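Local coordinates for protein 4-hydroxy-tetrahydrodipicolinate synthase (PDB 2YXG) that probably catalyses the condensation of pyruvate with aspartate semialdehyde to 4-hydroxy-tetrahydrodipicolinate, a step on the pathway to lysine, at residues S168-S171 with E172-D176; D21-E24 with E25-F29; V89-D93 with V94-A98; K277-E280 with N281-D285. All coordinates share one frame; numbering follows the deposited sequence.

Contact 1: S168-S171 with E172-D176; sequences SQVS and ELIHD
Leu173 N gives its hydrogen to Gln169 O at 3.0 Å, one of a ladder of helical bonds that pairs each backbone donor from Glu172 to His175 with the carbonyl four residues earlier. In the next rung Ile174 N reaches Val170 O at 2.9 Å, and in the last His175 N reaches Ser171 O at 2.8 Å. The place of Ser168 O, which takes Glu172 N, is less sure, and so is the course of the Glu172 chain near CG. Helix 168-177 is the helical arm of a beta-alpha-beta unit of the TIM barrel, between strands 157-162 and 180-183. Leu173 packs on Val181 and on Val147 of helix 144-153. Val170 CG1 and Ile174 CG1 approach to 4.3 Å. Glu172, Ser171, Ile174 and His175 face the second subunit. Glu172 OE2 makes a salt bridge with Lys239 of that subunit and lies 3.5 Å from Ser168 OG, a hydroxyl hydrogen-bonded just beyond the segments. An alanine in place of Glu172 is likely to leave that lysine without its anionic mate across the interface. Phe235 of the second subunit packs on Glu172, and Tyr232 of that subunit on Ser171 and Ile174.

Contact 2: D21-E24 with E25-F29; sequences DGLE and ENINF
Leu23 and Ile27 make an i to i+4 contact along the side of helix 20-32 that faces helix 52-66; helix 20-32 itself lies between strand 4-7 and strand 37-40 of the barrel. Ile27 places CG1 beside its own backbone N (chi1 -64°) and continues with an extended second torsion (175°), which carries CD1 back along the axis to 4.3 Å from Leu23 CG. The same branch passes close over the preceding turn, with Ile27 CG1 at 3.1 Å from Leu23 O. That oxygen is nevertheless satisfied by the backbone, since Ile27 N binds Leu23 O at 2.9 Å. Equivalent bonds run from Asn26 N to Gly22 O at 2.8 Å and from Asn28 N to Glu24 O at 2.9 Å, the latter almost straight. On another side of the helix, Glu24 and Asn28 lie alongside one another and point the same way, their carboxylate and amide planes turned 31° apart. Asn26 is buried, and its amide nitrogen ND2 finds its acceptor in Pro260 O. Nearby, Arg259 touches the Asn26 side chain and forms a cation-pi pair with the ring of Phe29. Leu23 reaches Ile9 and Pro12 in loops and Lys61 of helix 52-66, while Ile27 packs against Val62, Val65 and Val66 of that same helix, so the pair joins two neighbouring helices of the barrel's outer layer.

Contact 3: V89-D93 with V94-A98; sequences VFAED and VGADA
Phe90 turns CG away from its backbone N (chi1 175°), which swings the ring along the helix toward Val94, whose CG1 sits between backbone N and carbonyl carbon (chi1 76°). The two side chains lie slantwise to each other, and Val94 CB stands over one ring face in a CH-pi contact, 4.1 Å from the centroid of the Phe90 ring and 25° off its normal. CG1 of Val94 reaches toward the ring margin, at 3.7 Å from Phe90 CE2. With an alanine at Phe90, Val94 would probably lose the aromatic face it rests on, and a gap would open toward Lys56 of helix 52-66. Just beyond, helix 81-94 ends in a Schellman motif. Ala91 O takes Ala96 N at 3.1 Å, close to the line of the carbonyl. Gly95 N donates to Glu92 O at 3.1 Å, though from well above the carbonyl plane; with the Ala96 bond this makes the motif. A weak bond from Gly95 N to Ala91 O, 3.4 Å long, is an addition. The positive phi of Gly95 would jam a CB against the preceding carbonyl oxygen, a reason for glycine here. Ala91 CB and Ala96 CB meet at 4.3 Å, and both pack on Ala74 of strand 71-75. A water donates to Glu92 O and, at 2.8 Å, to Ala96 O, so Ala91 O and Glu92 O draw their donors from Gly95, Ala96 and a water.

Contact 4: K277-E280 with N281-D285; sequences KILE and NVLKD
Lys284 N donates to Glu280 O at 2.9 Å, a short, fairly straight bond in the regular ladder of helix 273-286. Leu283 N meets Leu279 O in the same way at 2.9 Å, and Val282 N meets Ile278 O at 3.1 Å. The side chains hung on this ladder divide by character, though not perfectly: Ile278 is also exposed. Leu279 and Leu283, one turn apart, form the apolar stripe. Leu279 throws CG away from its backbone N (chi1 179°), whereas Leu283 keeps CG beside its own N (chi1 -68°), and the two chains therefore meet across the turn, with Leu279 CG at 3.9 Å from Leu283 CD1. A second approach, Leu279 CD1 to Leu283 CG at 4.1 Å, means that the two side chains touch at more than one point. The modelled first torsion of Val282, -21°, lies far from a staggered value, which may reflect strain or uncertainty in placement; it brings CG1 of Val282 to 3.1 Å from Ile278 O. On the exposed side, Asn281 folds its amide back over the first turn without bonding there. Its CG comes to 3.2 Å from Lys277 O, whose donor is the backbone N of Asn281, and ND2 is too poorly angled to add a second bond. Leu279 also rests on Thr252 and Ala253 of helix 248-256, and Leu283 on Met256 of that helix and Leu237 of helix 224-240. An apolar stripe packed against two helices, with most charged residues turned to solvent, is the pattern of an amphipathic helix, here in the C-terminal helical region that DapA enzymes carry after their TIM barrel.

In the fold
Four short-range contacts sample separate parts of one chain. Contacts 1, 2 and 3 belong to the shell of the TIM barrel, whereas contact 4 lies in the C-terminal helices. Contacts 1 and 2 sit on opposite sides of the chain's centre, as do contacts 3 and 4. Contact 2 has both contact 3 and contact 4 about 11 Å away, nearest atom to nearest atom. The predicted active site comes closest to contact 1: Leu173's side chain is about 9 Å from that of Lys161, the probable Schiff-base lysine. The side chain of Asn26, in contact 2, lies about 10 Å from that of Thr44, a predicted pyruvate binder.

Contact 1: S168-S171 with E172-D176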
loop_
_atom_site.group_PDB
_atom_site.type_symbol
_atom_site.label_atom_id
_atom_site.label_comp_id
_atom_site.label_asym_id
_atom_site.label_seq_id
_atom_site.Cartn_x
_atom_site.Cartn_y
_atom_site.Cartn_z
ATOM N N SER A 168 6.856 8.014 -12.728
ATOM C CA SER A 168 6.602 9.446 -12.933
ATOM C C SER A 168 7.309 10.303 -11.907
ATOM O O SER A 168 7.473 11.491 -12.151
ATOM C CB SER A 168 5.134 9.808 -13.052
ATOM O OG SER A 168 4.570 9.658 -11.830
ATOM N N GLN A 169 7.738 9.706 -10.788
ATOM C CA GLN A 169 8.687 10.429 -9.959
ATOM C C GLN A 169 9.989 10.705 -10.737
ATOM O O GLN A 169 10.584 11.774 -10.583
ATOM C CB GLN A 169 8.966 9.781 -8.601
ATOM C CG GLN A 169 9.996 10.575 -7.793
ATOM C CD GLN A 169 9.891 10.341 -6.320
ATOM O OE1 GLN A 169 10.857 9.894 -5.668
ATOM N NE2 GLN A 169 8.734 10.667 -5.756
ATOM N N VAL A 170 10.410 9.750 -11.558
ATOM C CA VAL A 170 11.557 9.942 -12.409
ATOM C C VAL A 170 11.292 11.053 -13.462
ATOM O O VAL A 170 12.178 11.886 -13.733
ATOM C CB VAL A 170 12.080 8.598 -13.054
ATOM C CG1 VAL A 170 12.956 8.868 -14.304
ATOM C CG2 VAL A 170 12.820 7.704 -11.990
ATOM N N SER A 171 10.082 11.134 -14.029
ATOM C CA SER A 171 9.965 12.209 -14.982
ATOM C C SER A 171 9.792 13.557 -14.351
ATOM O O SER A 171 10.165 14.539 -14.938
ATOM C CB SER A 171 9.059 11.943 -16.202
ATOM O OG SER A 171 7.971 11.183 -15.912
ATOM N N GLU A 172 9.275 13.599 -13.132
ATOM C CA GLU A 172 9.238 14.840 -12.351
ATOM C C GLU A 172 10.632 15.339 -12.044
ATOM O O GLU A 172 10.868 16.543 -12.148
ATOM C CB GLU A 172 8.391 14.692 -11.083
ATOM C CG GLU A 172 6.952 14.197 -11.469
ATOM C CD GLU A 172 6.112 13.519 -10.359
ATOM O OE1 GLU A 172 6.498 13.475 -9.142
ATOM O OE2 GLU A 172 5.022 13.004 -10.739
ATOM N N LEU A 173 11.545 14.440 -11.682
ATOM C CA LEU A 173 12.953 14.796 -11.510
ATOM C C LEU A 173 13.593 15.272 -12.818
ATOM O O LEU A 173 14.324 16.277 -12.823
ATOM C CB LEU A 173 13.792 13.657 -10.914
ATOM C CG LEU A 173 13.469 13.245 -9.452
ATOM C CD1 LEU A 173 14.030 11.882 -9.131
ATOM C CD2 LEU A 173 13.971 14.282 -8.444
ATOM N N ILE A 174 13.337 14.576 -13.922
ATOM C CA ILE A 174 14.015 14.954 -15.136
ATOM C C ILE A 174 13.486 16.327 -15.536
ATOM O O ILE A 174 14.253 17.199 -15.899
ATOM C CB ILE A 174 13.857 13.901 -16.275
ATOM C CG1 ILE A 174 14.491 12.554 -15.866
ATOM C CG2 ILE A 174 14.495 14.376 -17.595
ATOM C CD1 ILE A 174 15.967 12.616 -15.782
ATOM N N HIS A 175 12.168 16.493 -15.416
ATOM C CA HIS A 175 11.476 17.697 -15.825
ATOM C C HIS A 175 11.900 18.916 -14.984
ATOM O O HIS A 175 12.182 19.937 -15.585
ATOM C CB HIS A 175 9.954 17.479 -15.751
ATOM C CG HIS A 175 9.129 18.677 -16.138
ATOM N ND1 HIS A 175 8.963 19.089 -17.454
ATOM C CD2 HIS A 175 8.378 19.516 -15.387
ATOM C CE1 HIS A 175 8.175 20.143 -17.487
ATOM N NE2 HIS A 175 7.806 20.426 -16.247
ATOM N N ASP A 176 11.975 18.782 -13.642
ATOM C CA ASP A 176 12.087 19.911 -12.643
ATOM C C ASP A 176 13.441 20.118 -11.962
ATOM O O ASP A 176 13.894 21.258 -11.763
ATOM C CB ASP A 176 11.119 19.732 -11.450
ATOM C CG ASP A 176 9.663 19.770 -11.845
ATOM O OD1 ASP A 176 9.323 19.904 -13.043
ATOM O OD2 ASP A 176 8.810 19.650 -10.930
#

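Contact 2: D21-E24 with E25-F29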
loop_
_atom_site.group_PDB
_atom_site.type_symbol
_atom_site.label_atom_id
_atom_site.label_comp_id
_atom_site.label_asym_id
_atom_site.label_seq_id
_atom_site.Cartn_x
_atom_site.Cartn_y
_atom_site.Cartn_z
ATOM N N ASP A 21 41.662 -9.070 0.024
ATOM C CA ASP A 21 42.148 -9.642 -1.218
ATOM C C ASP A 21 40.964 -9.952 -2.151
ATOM O O ASP A 21 41.014 -9.684 -3.370
ATOM C CB ASP A 21 43.014 -10.890 -0.931
ATOM C CG ASP A 21 44.261 -10.569 -0.024
ATOM O OD1 ASP A 21 44.798 -9.433 -0.078
ATOM O OD2 ASP A 21 44.707 -11.444 0.769
ATOM N N GLY A 22 39.885 -10.472 -1.577
ATOM C CA GLY A 22 38.724 -10.807 -2.390
ATOM C C GLY A 22 38.116 -9.558 -2.960
ATOM O O GLY A 22 37.755 -9.514 -4.146
ATOM N N LEU A 23 38.056 -8.535 -2.101
ATOM C CA LEU A 23 37.599 -7.207 -2.453
ATOM C C LEU A 23 38.388 -6.613 -3.642
ATOM O O LEU A 23 37.808 -6.155 -4.637
ATOM C CB LEU A 23 37.643 -6.297 -1.215
ATOM C CG LEU A 23 37.067 -4.881 -1.245
ATOM C CD1 LEU A 23 35.512 -4.885 -1.402
ATOM C CD2 LEU A 23 37.438 -4.182 0.028
ATOM N N GLU A 24 39.710 -6.664 -3.559
ATOM C CA GLU A 24 40.581 -6.204 -4.649
ATOM C C GLU A 24 40.289 -6.887 -5.980
ATOM O O GLU A 24 40.133 -6.232 -7.027
ATOM C CB GLU A 24 42.039 -6.494 -4.282
ATOM C CG GLU A 24 43.046 -5.975 -5.290
ATOM C CD GLU A 24 44.471 -5.954 -4.724
ATOM O OE1 GLU A 24 44.804 -6.806 -3.849
ATOM O OE2 GLU A 24 45.246 -5.082 -5.139
ATOM N N GLU A 25 40.246 -8.219 -5.914
ATOM C CA GLU A 25 39.953 -9.064 -7.026
ATOM C C GLU A 25 38.571 -8.751 -7.615
ATOM O O GLU A 25 38.413 -8.685 -8.851
ATOM C CB GLU A 25 40.123 -10.528 -6.587
ATOM C CG GLU A 25 39.081 -11.482 -7.125
ATOM C CD GLU A 25 39.427 -12.978 -6.961
ATOM O OE1 GLU A 25 40.132 -13.385 -5.980
ATOM O OE2 GLU A 25 38.957 -13.739 -7.846
ATOM N N ASN A 26 37.575 -8.496 -6.757
ATOM C CA ASN A 26 36.238 -8.074 -7.296
ATOM C C ASN A 26 36.327 -6.736 -8.012
ATOM O O ASN A 26 35.813 -6.558 -9.107
ATOM C CB ASN A 26 35.167 -7.990 -6.213
ATOM C CG ASN A 26 34.741 -9.307 -5.721
ATOM O OD1 ASN A 26 34.939 -10.304 -6.378
ATOM N ND2 ASN A 26 34.132 -9.330 -4.529
ATOM N N ILE A 27 37.020 -5.801 -7.382
ATOM C CA ILE A 27 37.210 -4.482 -7.996
ATOM C C ILE A 27 37.823 -4.539 -9.375
ATOM O O ILE A 27 37.265 -3.987 -10.341
ATOM C CB ILE A 27 37.992 -3.554 -7.090
ATOM C CG1 ILE A 27 37.137 -3.320 -5.830
ATOM C CG2 ILE A 27 38.266 -2.205 -7.814
ATOM C CD1 ILE A 27 37.773 -2.512 -4.735
ATOM N N ASN A 28 38.945 -5.219 -9.494
ATOM C CA ASN A 28 39.594 -5.355 -10.823
ATOM C C ASN A 28 38.751 -6.106 -11.833
ATOM O O ASN A 28 38.748 -5.743 -13.016
ATOM C CB ASN A 28 40.949 -6.061 -10.670
ATOM C CG ASN A 28 41.961 -5.185 -10.037
ATOM O OD1 ASN A 28 42.749 -5.637 -9.199
ATOM N ND2 ASN A 28 41.959 -3.899 -10.423
ATOM N N PHE A 29 38.040 -7.149 -11.393
ATOM C CA PHE A 29 37.066 -7.800 -12.268
ATOM C C PHE A 29 36.045 -6.810 -12.885
ATOM O O PHE A 29 35.776 -6.846 -14.064
ATOM C CB PHE A 29 36.331 -8.927 -11.550
ATOM C CG PHE A 29 35.221 -9.552 -12.359
ATOM C CD1 PHE A 29 35.499 -10.300 -13.514
ATOM C CD2 PHE A 29 33.898 -9.439 -11.948
ATOM C CE1 PHE A 29 34.432 -10.950 -14.276
ATOM C CE2 PHE A 29 32.842 -10.068 -12.665
ATOM C CZ PHE A 29 33.115 -10.821 -13.838
#

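Contact 3: V89-D93 with V94-A98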
loop_
_atom_site.group_PDB
_atom_site.type_symbol
_atom_site.label_atom_id
_atom_site.label_comp_id
_atom_site.label_asym_id
_atom_site.label_seq_id
_atom_site.Cartn_x
_atom_site.Cartn_y
_atom_site.Cartn_z
ATOM N N VAL A 89 32.697 13.498 5.478
ATOM C CA VAL A 89 33.997 14.142 5.676
ATOM C C VAL A 89 35.098 13.088 5.530
ATOM O O VAL A 89 36.121 13.323 4.850
ATOM C CB VAL A 89 34.062 14.848 7.042
ATOM C CG1 VAL A 89 35.558 15.198 7.445
ATOM C CG2 VAL A 89 33.167 16.104 7.024
ATOM N N PHE A 90 34.874 11.924 6.116
ATOM C CA PHE A 90 35.805 10.841 5.933
ATOM C C PHE A 90 35.973 10.388 4.462
ATOM O O PHE A 90 37.084 10.146 4.002
ATOM C CB PHE A 90 35.464 9.622 6.762
ATOM C CG PHE A 90 36.394 8.464 6.461
ATOM C CD1 PHE A 90 37.656 8.391 7.081
ATOM C CD2 PHE A 90 36.054 7.505 5.483
ATOM C CE1 PHE A 90 38.521 7.345 6.799
ATOM C CE2 PHE A 90 36.929 6.485 5.169
ATOM C CZ PHE A 90 38.168 6.390 5.833
ATOM N N ALA A 91 34.869 10.257 3.731
ATOM C CA ALA A 91 34.965 9.865 2.338
ATOM C C ALA A 91 35.802 10.902 1.564
ATOM O O ALA A 91 36.547 10.563 0.668
ATOM C CB ALA A 91 33.596 9.728 1.750
ATOM N N GLU A 92 35.673 12.172 1.905
ATOM C CA GLU A 92 36.414 13.196 1.152
ATOM C C GLU A 92 37.914 13.123 1.476
ATOM O O GLU A 92 38.751 13.029 0.579
ATOM C CB GLU A 92 35.874 14.588 1.422
ATOM C CG GLU A 92 36.486 15.672 0.498
ATOM C CD GLU A 92 35.800 16.991 0.655
ATOM O OE1 GLU A 92 35.670 17.474 1.797
ATOM O OE2 GLU A 92 35.367 17.552 -0.346
ATOM N N ASP A 93 38.198 13.078 2.767
ATOM C CA ASP A 93 39.532 12.999 3.309
ATOM C C ASP A 93 40.248 11.784 2.794
ATOM O O ASP A 93 41.419 11.864 2.526
ATOM C CB ASP A 93 39.492 12.895 4.842
ATOM C CG ASP A 93 39.111 14.214 5.550
ATOM O OD1 ASP A 93 38.975 15.299 4.895
ATOM O OD2 ASP A 93 38.946 14.139 6.813
ATOM N N VAL A 94 39.568 10.655 2.660
ATOM C CA VAL A 94 40.248 9.448 2.238
ATOM C C VAL A 94 40.475 9.367 0.717
ATOM O O VAL A 94 41.233 8.528 0.273
ATOM C CB VAL A 94 39.575 8.152 2.796
ATOM C CG1 VAL A 94 38.269 7.802 2.033
ATOM C CG2 VAL A 94 40.510 6.995 2.738
ATOM N N GLY A 95 39.843 10.220 -0.090
ATOM C CA GLY A 95 40.124 10.160 -1.554
ATOM C C GLY A 95 39.034 9.656 -2.480
ATOM O O GLY A 95 39.287 9.475 -3.676
ATOM N N ALA A 96 37.809 9.462 -1.957
ATOM C CA ALA A 96 36.656 9.112 -2.833
ATOM C C ALA A 96 36.342 10.265 -3.749
ATOM O O ALA A 96 36.732 11.414 -3.477
ATOM C CB ALA A 96 35.421 8.714 -2.039
ATOM N N ASP A 97 35.676 9.942 -4.850
ATOM C CA ASP A 97 35.278 10.931 -5.813
ATOM C C ASP A 97 33.911 11.549 -5.531
ATOM O O ASP A 97 33.641 12.641 -5.972
ATOM C CB ASP A 97 35.296 10.289 -7.207
ATOM C CG ASP A 97 36.659 9.803 -7.563
ATOM O OD1 ASP A 97 37.516 10.706 -7.794
ATOM O OD2 ASP A 97 36.917 8.558 -7.548
ATOM N N ALA A 98 33.077 10.863 -4.763
ATOM C CA ALA A 98 31.671 11.240 -4.586
ATOM C C ALA A 98 31.118 10.502 -3.381
ATOM O O ALA A 98 31.739 9.560 -2.856
ATOM C CB ALA A 98 30.818 10.929 -5.888
HETATM O O HOH W 1 38.443 13.038 -1.937
#

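Contact 4: K277-E280 with N281-D285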
loop_
_atom_site.group_PDB
_atom_site.type_symbol
_atom_site.label_atom_id
_atom_site.label_comp_id
_atom_site.label_asym_id
_atom_site.label_seq_id
_atom_site.Cartn_x
_atom_site.Cartn_y
_atom_site.Cartn_z
ATOM N N LYS A 277 17.847 -23.041 -5.466
ATOM C CA LYS A 277 17.635 -23.802 -6.703
ATOM C C LYS A 277 17.169 -22.923 -7.858
ATOM O O LYS A 277 17.631 -23.051 -8.943
ATOM C CB LYS A 277 16.632 -24.917 -6.449
ATOM C CG LYS A 277 17.107 -25.957 -5.471
ATOM C CD LYS A 277 16.184 -27.200 -5.587
ATOM C CE LYS A 277 16.530 -28.230 -4.473
ATOM N NZ LYS A 277 15.701 -29.487 -4.618
ATOM N N ILE A 278 16.254 -22.013 -7.591
ATOM C CA ILE A 278 15.787 -21.059 -8.629
ATOM C C ILE A 278 16.985 -20.221 -9.120
ATOM O O ILE A 278 17.246 -20.077 -10.335
ATOM C CB ILE A 278 14.589 -20.187 -8.111
ATOM C CG1 ILE A 278 13.290 -21.048 -8.091
ATOM C CG2 ILE A 278 14.338 -18.959 -9.060
ATOM C CD1 ILE A 278 12.292 -20.741 -7.006
ATOM N N LEU A 279 17.744 -19.703 -8.170
ATOM C CA LEU A 279 18.937 -18.934 -8.530
ATOM C C LEU A 279 19.903 -19.786 -9.349
ATOM O O LEU A 279 20.407 -19.318 -10.410
ATOM C CB LEU A 279 19.632 -18.346 -7.283
ATOM C CG LEU A 279 20.910 -17.536 -7.571
ATOM C CD1 LEU A 279 20.698 -16.412 -8.616
ATOM C CD2 LEU A 279 21.449 -17.009 -6.287
ATOM N N GLU A 280 20.171 -21.023 -8.876
ATOM C CA GLU A 280 21.094 -21.905 -9.571
ATOM C C GLU A 280 20.665 -22.145 -11.017
ATOM O O GLU A 280 21.487 -22.169 -11.941
ATOM C CB GLU A 280 21.209 -23.273 -8.903
ATOM C CG GLU A 280 22.111 -23.368 -7.706
ATOM C CD GLU A 280 21.869 -24.680 -6.937
ATOM O OE1 GLU A 280 21.245 -25.565 -7.537
ATOM O OE2 GLU A 280 22.287 -24.848 -5.770
ATOM N N ASN A 281 19.379 -22.357 -11.214
ATOM C CA ASN A 281 18.899 -22.663 -12.571
ATOM C C ASN A 281 19.094 -21.455 -13.455
ATOM O O ASN A 281 19.510 -21.603 -14.590
ATOM C CB ASN A 281 17.433 -23.151 -12.576
ATOM C CG ASN A 281 17.259 -24.471 -11.836
ATOM O OD1 ASN A 281 18.220 -25.179 -11.621
ATOM N ND2 ASN A 281 16.024 -24.788 -11.417
ATOM N N VAL A 282 18.809 -20.256 -12.951
ATOM C CA VAL A 282 19.042 -19.089 -13.797
ATOM C C VAL A 282 20.539 -18.881 -14.132
ATOM O O VAL A 282 20.865 -18.557 -15.274
ATOM C CB VAL A 282 18.263 -17.755 -13.420
ATOM C CG1 VAL A 282 17.002 -17.961 -12.553
ATOM C CG2 VAL A 282 19.179 -16.592 -12.990
ATOM N N LEU A 283 21.414 -19.096 -13.154
ATOM C CA LEU A 283 22.880 -19.047 -13.371
ATOM C C LEU A 283 23.363 -20.067 -14.425
ATOM O O LEU A 283 24.180 -19.742 -15.288
ATOM C CB LEU A 283 23.651 -19.238 -12.052
ATOM C CG LEU A 283 23.477 -18.059 -11.085
ATOM C CD1 LEU A 283 24.076 -18.375 -9.768
ATOM C CD2 LEU A 283 24.032 -16.708 -11.661
ATOM N N LYS A 284 22.843 -21.297 -14.302
ATOM C CA LYS A 284 23.033 -22.404 -15.257
ATOM C C LYS A 284 22.547 -21.955 -16.624
ATOM O O LYS A 284 23.289 -22.042 -17.553
ATOM C CB LYS A 284 22.295 -23.656 -14.750
ATOM C CG LYS A 284 22.342 -24.915 -15.668
ATOM C CD LYS A 284 23.365 -26.024 -15.205
ATOM C CE LYS A 284 24.830 -25.754 -15.713
ATOM N NZ LYS A 284 25.975 -26.415 -14.875
ATOM N N ASP A 285 21.334 -21.420 -16.741
ATOM C CA ASP A 285 20.834 -20.961 -18.045
ATOM C C ASP A 285 21.717 -19.924 -18.738
ATOM O O ASP A 285 21.781 -19.931 -19.943
ATOM C CB ASP A 285 19.383 -20.469 -17.999
ATOM C CG ASP A 285 18.421 -21.587 -17.663
ATOM O OD1 ASP A 285 18.868 -22.771 -17.758
ATOM O OD2 ASP A 285 17.234 -21.322 -17.296
#